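Local coordinates for protein homoserine O-acetyltransferase (Bacillus anthracis str. 'Ames Ancestor', PDB 3I1I) that probably transfers an acetyl group from acetyl-CoA to the hydroxyl of L-homoserine, an early step of methionine biosynthesis, using an alpha/beta-hydrolase fold, at residues 196-201 with 280-285; 211-216 with 275-279; 306-310 with 338-342; 47-51 with 155-161; 19-25 with 120-126. All blocks are in the same frame, centred on the assembly; numbering follows the deposited sequence.

Interactions 1, 2, 4 and 5 are mainly buried, 5 with an exposed Asp123 at its rim; interaction 3 is partly buried. Interactions 1 and 2 share helix 277-289: apolar side chains cover its flank in interaction 1, whereas hydrogen bonds gather at its start in interaction 2. Interaction 4, its centre about 4 Å from the centre of the chain, sets a strand end against the probable nucleophile elbow. Its Phe51 packs on Trp280 of interaction 1. Interaction 3 joins strand 340-342, outermost within this chain, by backbone bonds to the central sheet that also holds the strand of interaction 4. Interactions 1 and 5 meet through Tyr282 and Phe124, and both touch the second subunit.

Interaction 1 (196-201 with 280-285); sequences AIEAIR and WMYTAK
Ala196 begins the contact by placing its CB near the plane of the Trp280 indole, at the ring edge, 4.1 Å from Trp280 NE1. One residue on, Ile197 spans much of the interface. Its CG1 is anti to the carbonyl carbon (chi1 -66°), which directs this longer branch across to the partner helix, where Ile197 CG1 lies 3.9 Å from Ala284 CB. The terminal Ile197 CD1 goes further, touching the backbone at 3.8 Å from Lys285 N, while the shorter branch, CG2, approaches the methyl end of Met281, a selenomethionine. Ile200 comes next around the helix. Its CD1 touches two residues of 280-285, 3.8 Å from Met281 CG and equally close to Trp280 CD1, and its side chain crosses the Trp280 side chain at about a right angle. Arg201 completes the segment with a chain extended from CG to NE, and its guanidinium meets the bent end of Met281, the two side chains crossing at about a right angle; Arg201 NH1 is 3.7 Å from Met281 CE.

The two helices run nearly antiparallel, at 157°, with their axes 9.5 Å apart at closest approach. Helix 217-228 also packs on Ala196 and Trp280. Val254 of the second subunit packs on Arg201 and Met281, and Lys285 NZ donates to the carbonyl oxygen of that same Val254. No hydrogen bond joins 196-201 to 280-285. The association of these segments therefore rests on the fit of aliphatic branches, an indole edge and a selenomethionine, with the charged ends of Arg201 and Lys285 lying toward the subunit interface.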
# COMPACT_ATOMS: atom_id res chain seq x y z
N ALA A 196 0.28 3.00 4.99
CA ALA A 196 -0.64 4.14 4.79
C ALA A 196 0.09 5.46 5.03
O ALA A 196 0.02 6.38 4.22
CB ALA A 196 -1.89 4.02 5.71
N ILE A 197 0.80 5.54 6.15
CA ILE A 197 1.60 6.72 6.43
C ILE A 197 2.57 7.00 5.27
O ILE A 197 2.63 8.12 4.77
CB ILE A 197 2.40 6.56 7.73
CG1 ILE A 197 1.41 6.50 8.92
CG2 ILE A 197 3.35 7.68 7.86
CD1 ILE A 197 2.00 5.95 10.26
N GLU A 198 3.31 6.00 4.84
CA GLU A 198 4.23 6.20 3.74
C GLU A 198 3.56 6.57 2.40
O GLU A 198 4.11 7.37 1.66
CB GLU A 198 5.17 5.01 3.61
CG GLU A 198 6.24 5.14 4.71
CD GLU A 198 7.22 4.01 4.76
OE1 GLU A 198 7.48 3.41 3.68
OE2 GLU A 198 7.75 3.76 5.89
N ALA A 199 2.39 6.02 2.12
CA ALA A 199 1.66 6.39 0.90
C ALA A 199 1.30 7.90 0.90
O ALA A 199 1.49 8.60 -0.09
CB ALA A 199 0.40 5.50 0.73
N ILE A 200 0.84 8.42 2.03
CA ILE A 200 0.57 9.86 2.13
C ILE A 200 1.87 10.73 1.95
O ILE A 200 1.87 11.72 1.21
CB ILE A 200 -0.16 10.20 3.45
CG1 ILE A 200 -1.45 9.37 3.60
CG2 ILE A 200 -0.47 11.68 3.50
CD1 ILE A 200 -2.05 9.30 5.02
N ARG A 201 2.95 10.34 2.61
CA ARG A 201 4.23 11.08 2.49
C ARG A 201 4.77 11.07 1.06
O ARG A 201 5.47 12.01 0.64
CB ARG A 201 5.32 10.52 3.40
CG ARG A 201 5.07 10.70 4.92
CD ARG A 201 6.35 10.41 5.80
NE ARG A 201 6.06 10.92 7.13
CZ ARG A 201 6.71 11.91 7.77
NH1 ARG A 201 6.28 12.32 8.97
NH2 ARG A 201 7.82 12.47 7.24
N TRP A 280 -5.04 11.51 9.55
CA TRP A 280 -5.01 10.10 9.23
C TRP A 280 -3.66 9.51 9.61
O TRP A 280 -3.63 8.47 10.22
CB TRP A 280 -5.27 9.89 7.73
CG TRP A 280 -5.46 8.45 7.39
CD1 TRP A 280 -4.48 7.47 7.31
CD2 TRP A 280 -6.69 7.81 7.15
NE1 TRP A 280 -5.06 6.27 7.01
CE2 TRP A 280 -6.42 6.44 6.90
CE3 TRP A 280 -8.01 8.26 7.09
CZ2 TRP A 280 -7.42 5.52 6.62
CZ3 TRP A 280 -9.02 7.34 6.82
CH2 TRP A 280 -8.71 5.99 6.57
N MSE A 281 -2.56 10.18 9.28
CA MSE A 281 -1.24 9.68 9.64
C MSE A 281 -1.10 9.50 11.17
O MSE A 281 -0.61 8.45 11.60
CB MSE A 281 -0.09 10.60 9.20
CG MSE A 281 0.10 10.83 7.72
SE MSE A 281 1.74 11.96 7.47
CE MSE A 281 2.64 11.61 9.07
N TYR A 282 -1.45 10.53 11.94
CA TYR A 282 -1.26 10.48 13.41
C TYR A 282 -2.06 9.35 14.04
O TYR A 282 -1.56 8.64 14.93
CB TYR A 282 -1.62 11.79 14.08
CG TYR A 282 -0.49 12.77 14.11
CD1 TYR A 282 -0.23 13.58 13.03
CD2 TYR A 282 0.35 12.88 15.22
CE1 TYR A 282 0.83 14.46 13.04
CE2 TYR A 282 1.41 13.78 15.23
CZ TYR A 282 1.63 14.56 14.13
OH TYR A 282 2.66 15.46 14.07
N THR A 283 -3.28 9.16 13.52
CA THR A 283 -4.17 8.10 14.02
C THR A 283 -3.60 6.74 13.59
O THR A 283 -3.55 5.83 14.41
CB THR A 283 -5.60 8.29 13.49
OG1 THR A 283 -6.04 9.59 13.87
CG2 THR A 283 -6.58 7.25 14.07
N ALA A 284 -3.13 6.61 12.34
CA ALA A 284 -2.42 5.38 11.91
C ALA A 284 -1.20 5.12 12.82
O ALA A 284 -0.96 3.97 13.24
CB ALA A 284 -2.03 5.41 10.42
N LYS A 285 -0.48 6.18 13.16
CA LYS A 285 0.65 6.06 14.08
C LYS A 285 0.22 5.53 15.48
O LYS A 285 0.87 4.65 16.06
CB LYS A 285 1.36 7.40 14.23
CG LYS A 285 2.61 7.36 15.12
CD LYS A 285 3.85 6.74 14.44
CE LYS A 285 5.02 6.78 15.42
NZ LYS A 285 6.41 6.73 14.87

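Interaction 2 (211-216 with 275-279); sequences YGEEQP and VDANS
Tyr211 and Gln215 converge on Asp276, the N-cap residue of helix 277-289, and form the tight part of this contact. Asp276 OD1 accepts twice: Tyr211 OH donates from above the carboxylate plane at 2.6 Å, and Gln215 NE2 comes to the anti lone pair at 2.8 Å, nearly straight at 171°. A bend at chi2 (-71°) turns the Gln215 amide so that its other end also binds, Gln215 OE1 accepting from Ala277 N at 2.9 Å. Tyr211 OH also accepts from Asn278 N at 3.0 Å. Next to this polar cluster, Pro216 CG rests 3.6 Å from Ala277 CB, and Pro216 CD covers one face of the Tyr211 ring.

By contrast, the type II' turn from Tyr211 to Glu214 swings outward, and its exposed Glu213 and Glu214 make no contact with 275-279. The side-chain amide of Asn278 is bound by Trp206 and Gly209.

Asp276 OD2 accepts from Ser279 N (3.1 Å), the capping bond, and from Ser279 OG. With both oxygens doubly engaged, the carboxylate is fixed in rotation. The first-turn amides of Ala277, Asn278 and Ser279 all find side-chain acceptors, and the surrounding donors would be expected to favour an ionised Asp276.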
# COMPACT_ATOMS: atom_id res chain seq x y z
N TYR A 211 0.01 21.22 3.33
CA TYR A 211 -0.82 21.30 2.12
C TYR A 211 -2.02 22.22 2.30
O TYR A 211 -2.79 22.44 1.35
CB TYR A 211 -1.30 19.91 1.72
CG TYR A 211 -1.89 19.17 2.90
CD1 TYR A 211 -3.19 19.40 3.31
CD2 TYR A 211 -1.11 18.27 3.64
CE1 TYR A 211 -3.71 18.76 4.43
CE2 TYR A 211 -1.62 17.63 4.75
CZ TYR A 211 -2.92 17.88 5.15
OH TYR A 211 -3.45 17.23 6.22
N GLY A 212 -2.24 22.69 3.53
CA GLY A 212 -3.38 23.56 3.83
C GLY A 212 -4.74 22.95 3.53
O GLY A 212 -5.17 21.98 4.17
N GLU A 213 -5.44 23.52 2.55
CA GLU A 213 -6.80 23.09 2.22
C GLU A 213 -6.82 22.09 1.08
O GLU A 213 -7.85 21.46 0.83
CB GLU A 213 -7.68 24.30 1.88
CG GLU A 213 -7.93 25.29 3.07
CD GLU A 213 -8.22 24.57 4.39
OE1 GLU A 213 -9.17 23.74 4.43
OE2 GLU A 213 -7.49 24.84 5.40
N GLU A 214 -5.70 21.92 0.40
CA GLU A 214 -5.60 20.95 -0.70
C GLU A 214 -4.99 19.62 -0.28
O GLU A 214 -3.77 19.42 -0.34
CB GLU A 214 -4.85 21.56 -1.86
CG GLU A 214 -5.80 22.34 -2.76
CD GLU A 214 -5.08 23.34 -3.62
OE1 GLU A 214 -5.21 23.23 -4.85
OE2 GLU A 214 -4.37 24.22 -3.05
N GLN A 215 -5.87 18.71 0.12
CA GLN A 215 -5.48 17.40 0.65
C GLN A 215 -4.75 16.61 -0.40
O GLN A 215 -5.11 16.71 -1.55
CB GLN A 215 -6.72 16.61 1.09
CG GLN A 215 -7.48 17.24 2.27
CD GLN A 215 -6.75 17.12 3.59
OE1 GLN A 215 -5.85 16.29 3.76
NE2 GLN A 215 -7.15 17.93 4.56
N PRO A 216 -3.73 15.82 -0.02
CA PRO A 216 -3.08 14.89 -0.96
C PRO A 216 -3.95 13.67 -1.23
O PRO A 216 -3.75 12.62 -0.64
CB PRO A 216 -1.79 14.52 -0.23
CG PRO A 216 -2.12 14.61 1.19
CD PRO A 216 -3.14 15.73 1.33
N VAL A 275 -12.02 14.02 5.01
CA VAL A 275 -10.96 13.48 5.86
C VAL A 275 -9.70 14.29 5.72
O VAL A 275 -9.42 14.79 4.65
CB VAL A 275 -10.72 12.00 5.50
CG1 VAL A 275 -9.41 11.47 6.05
CG2 VAL A 275 -11.90 11.17 5.98
N ASP A 276 -8.94 14.43 6.81
CA ASP A 276 -7.65 15.13 6.79
C ASP A 276 -6.45 14.18 6.81
O ASP A 276 -6.33 13.33 7.68
CB ASP A 276 -7.54 16.08 7.97
CG ASP A 276 -6.20 16.81 8.00
OD1 ASP A 276 -5.89 17.53 7.01
OD2 ASP A 276 -5.48 16.64 9.01
N ALA A 277 -5.53 14.38 5.88
CA ALA A 277 -4.41 13.45 5.66
C ALA A 277 -3.48 13.37 6.87
O ALA A 277 -3.18 12.26 7.32
CB ALA A 277 -3.61 13.83 4.38
N ASN A 278 -3.00 14.51 7.36
CA ASN A 278 -2.12 14.53 8.53
C ASN A 278 -2.79 13.82 9.73
O ASN A 278 -2.13 13.06 10.46
CB ASN A 278 -1.73 15.95 8.92
CG ASN A 278 -0.78 16.61 7.90
OD1 ASN A 278 -0.14 15.94 7.09
ND2 ASN A 278 -0.66 17.91 7.97
N SER A 279 -4.09 14.07 9.89
CA SER A 279 -4.85 13.47 10.95
C SER A 279 -4.83 11.94 10.79
O SER A 279 -4.65 11.17 11.76
CB SER A 279 -6.28 13.99 10.94
OG SER A 279 -6.33 15.32 11.43

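Interaction 3 (306-310 with 338-342); sequences VEANV and KYAEV
Tyr339 lays its CB and ring obliquely across the side chain of Asn309, with ring and amide planes 30° apart and Tyr339 CB 3.8 Å from Asn309 OD1. The ring stands there because its CG is anti to the backbone N (chi1 -172°). The Asn309 amide itself is bound by residues after helix 362-370, through Lys372 O and Ser374 N.

Backbone bonds carry the pairing. Val310 N donates to Tyr339 O at 2.9 Å, and Glu341 N to Val310 O at 2.9 Å, so Val310 bonds to the residues before and after Ala340, as a parallel bridge requires. Val310 and Ala340 project to the same face of the sheet, their CB atoms 4.1 Å apart, and Ala340 CA adds a CA-H...O contact to Val310 O.

Ahead of the strands, the extended Lys338 chain brings its CD, CE and NZ to Val306 O. Lys338 NZ makes a weak bond to Val306 O at 3.0 Å; its stronger partner is Ser304 O. Glu307 OE2 stays 4.2 Å from Lys338 NZ, beyond a salt bridge.

The pair belongs to the beta-alpha-beta unit 309-313, 324-335, 340-342. Leu333 of helix 324-335 covers Ala340, Phe368 of helix 362-370 covers Asn309 and Tyr339, and strand 340-342 ends the sheet within this chain.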
# COMPACT_ATOMS: atom_id res chain seq x y z
N VAL A 306 -5.25 -5.38 35.59
CA VAL A 306 -6.67 -5.38 35.26
C VAL A 306 -7.46 -6.05 36.38
O VAL A 306 -7.11 -7.12 36.83
CB VAL A 306 -6.93 -6.12 33.91
CG1 VAL A 306 -8.42 -6.32 33.66
CG2 VAL A 306 -6.24 -5.34 32.73
N GLU A 307 -8.52 -5.38 36.85
CA GLU A 307 -9.43 -5.98 37.84
C GLU A 307 -10.89 -6.02 37.32
O GLU A 307 -11.75 -6.55 37.99
CB GLU A 307 -9.36 -5.24 39.19
CG GLU A 307 -7.92 -5.10 39.79
CD GLU A 307 -7.20 -6.46 40.10
OE1 GLU A 307 -7.91 -7.44 40.35
OE2 GLU A 307 -5.94 -6.54 40.14
N ALA A 308 -11.14 -5.48 36.14
CA ALA A 308 -12.48 -5.53 35.53
C ALA A 308 -12.83 -6.97 35.14
O ALA A 308 -11.94 -7.77 34.88
CB ALA A 308 -12.53 -4.65 34.32
N ASN A 309 -14.11 -7.29 35.11
CA ASN A 309 -14.58 -8.47 34.39
C ASN A 309 -14.30 -8.18 32.95
O ASN A 309 -14.63 -7.09 32.51
CB ASN A 309 -16.11 -8.65 34.56
CG ASN A 309 -16.52 -9.27 35.88
OD1 ASN A 309 -15.73 -9.39 36.80
ND2 ASN A 309 -17.77 -9.68 35.97
N VAL A 310 -13.67 -9.09 32.21
CA VAL A 310 -13.27 -8.80 30.82
C VAL A 310 -13.98 -9.71 29.81
O VAL A 310 -14.01 -10.93 30.00
CB VAL A 310 -11.72 -8.92 30.63
CG1 VAL A 310 -11.33 -9.01 29.13
CG2 VAL A 310 -11.00 -7.74 31.34
N LYS A 338 -8.54 -13.99 37.35
CA LYS A 338 -9.57 -13.01 36.97
C LYS A 338 -10.69 -13.57 36.10
O LYS A 338 -10.55 -14.64 35.50
CB LYS A 338 -8.89 -11.84 36.30
CG LYS A 338 -8.07 -11.08 37.33
CD LYS A 338 -6.99 -10.27 36.70
CE LYS A 338 -5.98 -9.78 37.77
NZ LYS A 338 -4.92 -9.10 37.02
N TYR A 339 -11.81 -12.86 36.08
CA TYR A 339 -12.92 -13.23 35.23
C TYR A 339 -12.70 -12.63 33.83
O TYR A 339 -12.62 -11.39 33.66
CB TYR A 339 -14.28 -12.74 35.80
CG TYR A 339 -15.44 -13.31 35.01
CD1 TYR A 339 -16.12 -14.45 35.42
CD2 TYR A 339 -15.78 -12.76 33.78
CE1 TYR A 339 -17.17 -14.99 34.64
CE2 TYR A 339 -16.81 -13.28 33.01
CZ TYR A 339 -17.50 -14.38 33.44
OH TYR A 339 -18.50 -14.87 32.62
N ALA A 340 -12.62 -13.52 32.84
CA ALA A 340 -12.33 -13.11 31.48
C ALA A 340 -12.82 -14.17 30.50
O ALA A 340 -12.67 -15.37 30.78
CB ALA A 340 -10.84 -12.86 31.30
N GLU A 341 -13.44 -13.74 29.40
CA GLU A 341 -13.95 -14.67 28.39
C GLU A 341 -13.85 -14.10 26.97
O GLU A 341 -13.82 -12.88 26.78
CB GLU A 341 -15.39 -15.13 28.70
CG GLU A 341 -16.47 -14.05 28.78
CD GLU A 341 -17.92 -14.62 29.09
OE1 GLU A 341 -18.39 -15.56 28.39
OE2 GLU A 341 -18.58 -14.09 30.04
N VAL A 342 -13.76 -15.01 26.00
CA VAL A 342 -13.82 -14.70 24.58
C VAL A 342 -15.18 -15.18 24.08
O VAL A 342 -15.60 -16.27 24.39
CB VAL A 342 -12.76 -15.45 23.74
CG1 VAL A 342 -12.91 -15.08 22.27
CG2 VAL A 342 -11.32 -15.15 24.23

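Interaction 4 (47-51 with 155-161); sequences ICHYF and SAGGMIA
Ser155 starts the segment with its CB 4.3 Å from Tyr50 CB. Its backbone angles (phi 61°, psi -123°) are the strained ones expected of a nucleophile elbow, and Ser155 OG is hydrogen-bonded to His351 NE2, consistent with a Ser-His-Asp triad completed by Asp318. Ala156 follows, its CB 3.9 Å from Phe51 N. One water accepts from both Phe51 N and Ala156 N, each at 3.1 Å; two backbone amides pointing at one site resemble the oxyanion hole of this fold, though that role is inferred.

At Gly157 the backbones come close: this residue, with no side chain, lets Gly157 CA come 3.4 Å from Cys48 O in a CA-H...O contact. Further along, Ile160 turns toward the strand end, and its CG2 branch, anti to the backbone N, meets Cys48 SG at 3.5 Å. Within 47-51, His49 ND1 donates to Tyr50 O at 2.7 Å, the oxygen lying in the His49 ring plane.

Strand 44-48 lies between strands 87-91 and 150-154 in the central sheet. Helix 129-142 flanks the contact, with Phe129 on Ala156 and Ile160, and Gln136 on Cys48 and Ile160.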
# COMPACT_ATOMS: atom_id res chain seq x y z
N ILE A 47 -18.29 4.51 25.90
CA ILE A 47 -18.10 3.92 24.57
C ILE A 47 -16.96 4.68 23.89
O ILE A 47 -16.93 5.91 23.90
CB ILE A 47 -19.34 4.12 23.66
CG1 ILE A 47 -20.62 3.56 24.28
CG2 ILE A 47 -19.15 3.47 22.28
CD1 ILE A 47 -20.61 2.11 24.54
N CYS A 48 -16.04 3.96 23.28
CA CYS A 48 -14.92 4.58 22.59
C CYS A 48 -15.03 4.28 21.10
O CYS A 48 -15.35 3.15 20.72
CB CYS A 48 -13.65 3.97 23.10
SG CYS A 48 -13.49 4.10 24.89
N HIS A 49 -14.74 5.28 20.27
CA HIS A 49 -14.94 5.15 18.84
C HIS A 49 -13.74 4.61 18.04
O HIS A 49 -12.61 4.64 18.51
CB HIS A 49 -15.53 6.44 18.26
CG HIS A 49 -14.54 7.51 17.93
ND1 HIS A 49 -13.64 7.40 16.89
CD2 HIS A 49 -14.41 8.77 18.41
CE1 HIS A 49 -12.95 8.53 16.79
NE2 HIS A 49 -13.41 9.38 17.69
N TYR A 50 -14.02 4.07 16.86
CA TYR A 50 -12.99 3.44 16.03
C TYR A 50 -12.36 4.46 15.06
O TYR A 50 -12.80 5.61 14.99
CB TYR A 50 -13.53 2.20 15.27
CG TYR A 50 -14.69 2.45 14.36
CD1 TYR A 50 -14.49 2.78 13.02
CD2 TYR A 50 -16.01 2.38 14.83
CE1 TYR A 50 -15.57 3.04 12.15
CE2 TYR A 50 -17.09 2.62 13.98
CZ TYR A 50 -16.86 2.94 12.64
OH TYR A 50 -17.90 3.17 11.80
N PHE A 51 -11.34 3.99 14.34
CA PHE A 51 -10.39 4.80 13.52
C PHE A 51 -10.98 6.04 12.88
O PHE A 51 -10.59 7.15 13.19
CB PHE A 51 -9.74 3.90 12.41
CG PHE A 51 -8.55 4.54 11.70
CD1 PHE A 51 -7.27 4.20 12.03
CD2 PHE A 51 -8.74 5.49 10.70
CE1 PHE A 51 -6.19 4.79 11.40
CE2 PHE A 51 -7.67 6.09 10.07
CZ PHE A 51 -6.40 5.74 10.42
N SER A 155 -12.44 -2.18 17.90
CA SER A 155 -11.19 -1.87 17.16
C SER A 155 -10.37 -0.79 17.87
O SER A 155 -10.06 -0.99 19.03
CB SER A 155 -11.48 -1.54 15.71
OG SER A 155 -10.28 -1.48 14.95
N ALA A 156 -10.03 0.34 17.24
CA ALA A 156 -9.31 1.39 18.02
C ALA A 156 -10.09 1.76 19.28
O ALA A 156 -9.49 2.07 20.30
CB ALA A 156 -9.03 2.65 17.19
N GLY A 157 -11.41 1.71 19.21
CA GLY A 157 -12.24 1.95 20.38
C GLY A 157 -11.98 0.94 21.49
O GLY A 157 -11.96 1.29 22.69
N GLY A 158 -11.78 -0.32 21.10
CA GLY A 158 -11.38 -1.35 22.04
C GLY A 158 -9.96 -1.18 22.60
O GLY A 158 -9.66 -1.68 23.68
N MSE A 159 -9.09 -0.52 21.85
CA MSE A 159 -7.74 -0.24 22.30
C MSE A 159 -7.77 0.76 23.46
O MSE A 159 -7.09 0.57 24.45
CB MSE A 159 -6.89 0.33 21.16
CG MSE A 159 -6.66 -0.70 20.04
SE MSE A 159 -5.77 -0.01 18.45
CE MSE A 159 -5.87 -1.66 17.48
N ILE A 160 -8.58 1.80 23.31
CA ILE A 160 -8.81 2.75 24.35
C ILE A 160 -9.43 2.05 25.57
O ILE A 160 -9.00 2.25 26.71
CB ILE A 160 -9.70 3.90 23.89
CG1 ILE A 160 -9.02 4.68 22.77
CG2 ILE A 160 -10.05 4.81 25.07
CD1 ILE A 160 -10.02 5.25 21.67
N ALA A 161 -10.40 1.18 25.33
CA ALA A 161 -11.06 0.52 26.46
C ALA A 161 -10.04 -0.33 27.20
O ALA A 161 -10.12 -0.49 28.42
CB ALA A 161 -12.22 -0.33 26.00
O HOH W 1 -10.07 1.16 14.22

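Interaction 5 (19-25 with 120-126); sequences FENGRTI and YAMDFPV
Arg23 has its CG anti to the backbone N (chi1 -178°) and a bend at chi2 (78°), which together carry the aliphatic part over Pro125 and the guanidinium to Asp123. There Arg23 NH1 donates to Asp123 O at 2.9 Å, within the guanidinium plane and almost in line with the carbonyl bond. Arg23 NH2 forms a salt bridge with Asp123 OD2 at 3.0 Å, though as a hydrogen bond it is weak. Arg23 CG lies 3.8 Å from Pro125 CB.

Pro125 also meets Phe19 from the other segment: Pro125 CG stands 3.9 Å from the ring centroid of Phe19, only 7° off the normal, a CH-pi contact over the face. Phe19 opens a type I beta turn ending at Gly22, part of the connection between the antiparallel strands 10-18 and 24-34 at the edge of the central sheet. Within it Asn21 OD1 accepts from Arg23 N at 3.1 Å, in the carbonyl plane, making an Asx turn. A water adds a bridge, accepting from Asn21 N and donating to Val126 O.

At the strand start, Ile25 CD1 reaches Phe124 CE1 at 3.7 Å, the two side chains crossing at about a right angle, and Ile25 CB faces Tyr120 OH at 3.5 Å. Outside the two segments, Phe124 O accepts from Tyr282 OH, and Lys253 of the second subunit packs on Val126.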
# COMPACT_ATOMS: atom_id res chain seq x y z
N PHE A 19 0.95 14.97 27.33
CA PHE A 19 0.91 13.71 26.60
C PHE A 19 1.93 12.73 27.20
O PHE A 19 2.91 13.13 27.90
CB PHE A 19 1.24 13.94 25.11
CG PHE A 19 0.13 14.57 24.32
CD1 PHE A 19 -0.51 13.85 23.33
CD2 PHE A 19 -0.28 15.88 24.56
CE1 PHE A 19 -1.54 14.43 22.57
CE2 PHE A 19 -1.31 16.48 23.80
CZ PHE A 19 -1.95 15.74 22.82
N GLU A 20 1.72 11.45 26.90
CA GLU A 20 2.59 10.40 27.41
C GLU A 20 4.06 10.62 27.01
O GLU A 20 4.97 10.23 27.74
CB GLU A 20 2.08 9.03 26.93
CG GLU A 20 0.78 8.59 27.65
CD GLU A 20 0.99 8.33 29.16
OE1 GLU A 20 2.10 7.85 29.53
OE2 GLU A 20 0.06 8.60 29.97
N ASN A 21 4.30 11.27 25.86
CA ASN A 21 5.68 11.60 25.47
C ASN A 21 6.19 12.90 26.07
O ASN A 21 7.29 13.35 25.75
CB ASN A 21 5.87 11.62 23.94
CG ASN A 21 5.02 12.67 23.25
OD1 ASN A 21 4.68 13.70 23.83
ND2 ASN A 21 4.68 12.40 21.99
N GLY A 22 5.40 13.53 26.93
CA GLY A 22 5.88 14.66 27.67
C GLY A 22 5.53 15.98 27.07
O GLY A 22 5.76 16.99 27.71
N ARG A 23 4.98 16.03 25.87
CA ARG A 23 4.58 17.32 25.30
C ARG A 23 3.32 17.87 26.03
O ARG A 23 2.41 17.10 26.37
CB ARG A 23 4.30 17.13 23.81
CG ARG A 23 3.91 18.39 23.07
CD ARG A 23 5.11 19.25 22.76
NE ARG A 23 4.68 20.36 21.91
CZ ARG A 23 4.48 20.30 20.60
NH1 ARG A 23 4.72 19.17 19.92
NH2 ARG A 23 4.05 21.37 19.96
N THR A 24 3.29 19.19 26.30
CA THR A 24 2.14 19.80 26.98
C THR A 24 1.49 20.85 26.09
O THR A 24 2.16 21.79 25.68
CB THR A 24 2.52 20.38 28.38
OG1 THR A 24 3.02 19.31 29.21
CG2 THR A 24 1.32 21.01 29.08
N ILE A 25 0.21 20.67 25.75
CA ILE A 25 -0.51 21.64 24.95
C ILE A 25 -1.95 21.69 25.44
O ILE A 25 -2.39 20.78 26.14
CB ILE A 25 -0.45 21.30 23.41
CG1 ILE A 25 -1.02 19.89 23.14
CG2 ILE A 25 0.96 21.39 22.87
CD1 ILE A 25 -1.52 19.65 21.70
N TYR A 120 -0.57 23.29 13.86
CA TYR A 120 0.48 22.42 14.36
C TYR A 120 1.16 21.66 13.21
O TYR A 120 2.38 21.51 13.20
CB TYR A 120 -0.10 21.39 15.34
CG TYR A 120 -0.36 21.92 16.73
CD1 TYR A 120 0.68 22.09 17.62
CD2 TYR A 120 -1.64 22.22 17.16
CE1 TYR A 120 0.47 22.56 18.89
CE2 TYR A 120 -1.86 22.70 18.44
CZ TYR A 120 -0.79 22.86 19.30
OH TYR A 120 -0.97 23.30 20.58
N ALA A 121 0.35 21.17 12.27
CA ALA A 121 0.86 20.32 11.21
C ALA A 121 1.71 19.19 11.82
O ALA A 121 1.33 18.63 12.85
CB ALA A 121 1.63 21.16 10.18
N MSE A 122 2.85 18.87 11.22
CA MSE A 122 3.74 17.81 11.74
C MSE A 122 4.46 18.17 13.03
O MSE A 122 5.14 17.31 13.63
CB MSE A 122 4.74 17.36 10.68
CG MSE A 122 4.09 16.79 9.42
SE MSE A 122 2.69 15.44 9.77
CE MSE A 122 3.77 14.16 10.76
N ASP A 123 4.28 19.40 13.52
CA ASP A 123 4.69 19.70 14.89
C ASP A 123 3.69 19.15 15.93
O ASP A 123 3.96 19.22 17.13
CB ASP A 123 4.90 21.21 15.09
CG ASP A 123 5.44 21.55 16.49
OD1 ASP A 123 6.46 20.94 16.89
OD2 ASP A 123 4.83 22.38 17.20
N PHE A 124 2.56 18.58 15.50
CA PHE A 124 1.67 17.98 16.49
C PHE A 124 2.34 16.79 17.19
O PHE A 124 3.08 16.05 16.57
CB PHE A 124 0.34 17.55 15.90
CG PHE A 124 -0.72 17.31 16.93
CD1 PHE A 124 -1.42 18.39 17.47
CD2 PHE A 124 -0.97 16.04 17.41
CE1 PHE A 124 -2.37 18.20 18.44
CE2 PHE A 124 -1.93 15.84 18.39
CZ PHE A 124 -2.63 16.92 18.92
N PRO A 125 2.11 16.63 18.50
CA PRO A 125 2.79 15.53 19.15
C PRO A 125 2.19 14.18 18.82
O PRO A 125 1.00 14.08 18.57
CB PRO A 125 2.59 15.80 20.64
CG PRO A 125 1.38 16.64 20.72
CD PRO A 125 1.36 17.46 19.45
N VAL A 126 3.02 13.16 18.85
CA VAL A 126 2.56 11.80 18.75
C VAL A 126 1.67 11.50 19.93
O VAL A 126 2.05 11.81 21.11
CB VAL A 126 3.74 10.84 18.73
CG1 VAL A 126 3.24 9.40 18.81
CG2 VAL A 126 4.62 11.11 17.47
O HOH W 2 2.08 10.81 23.55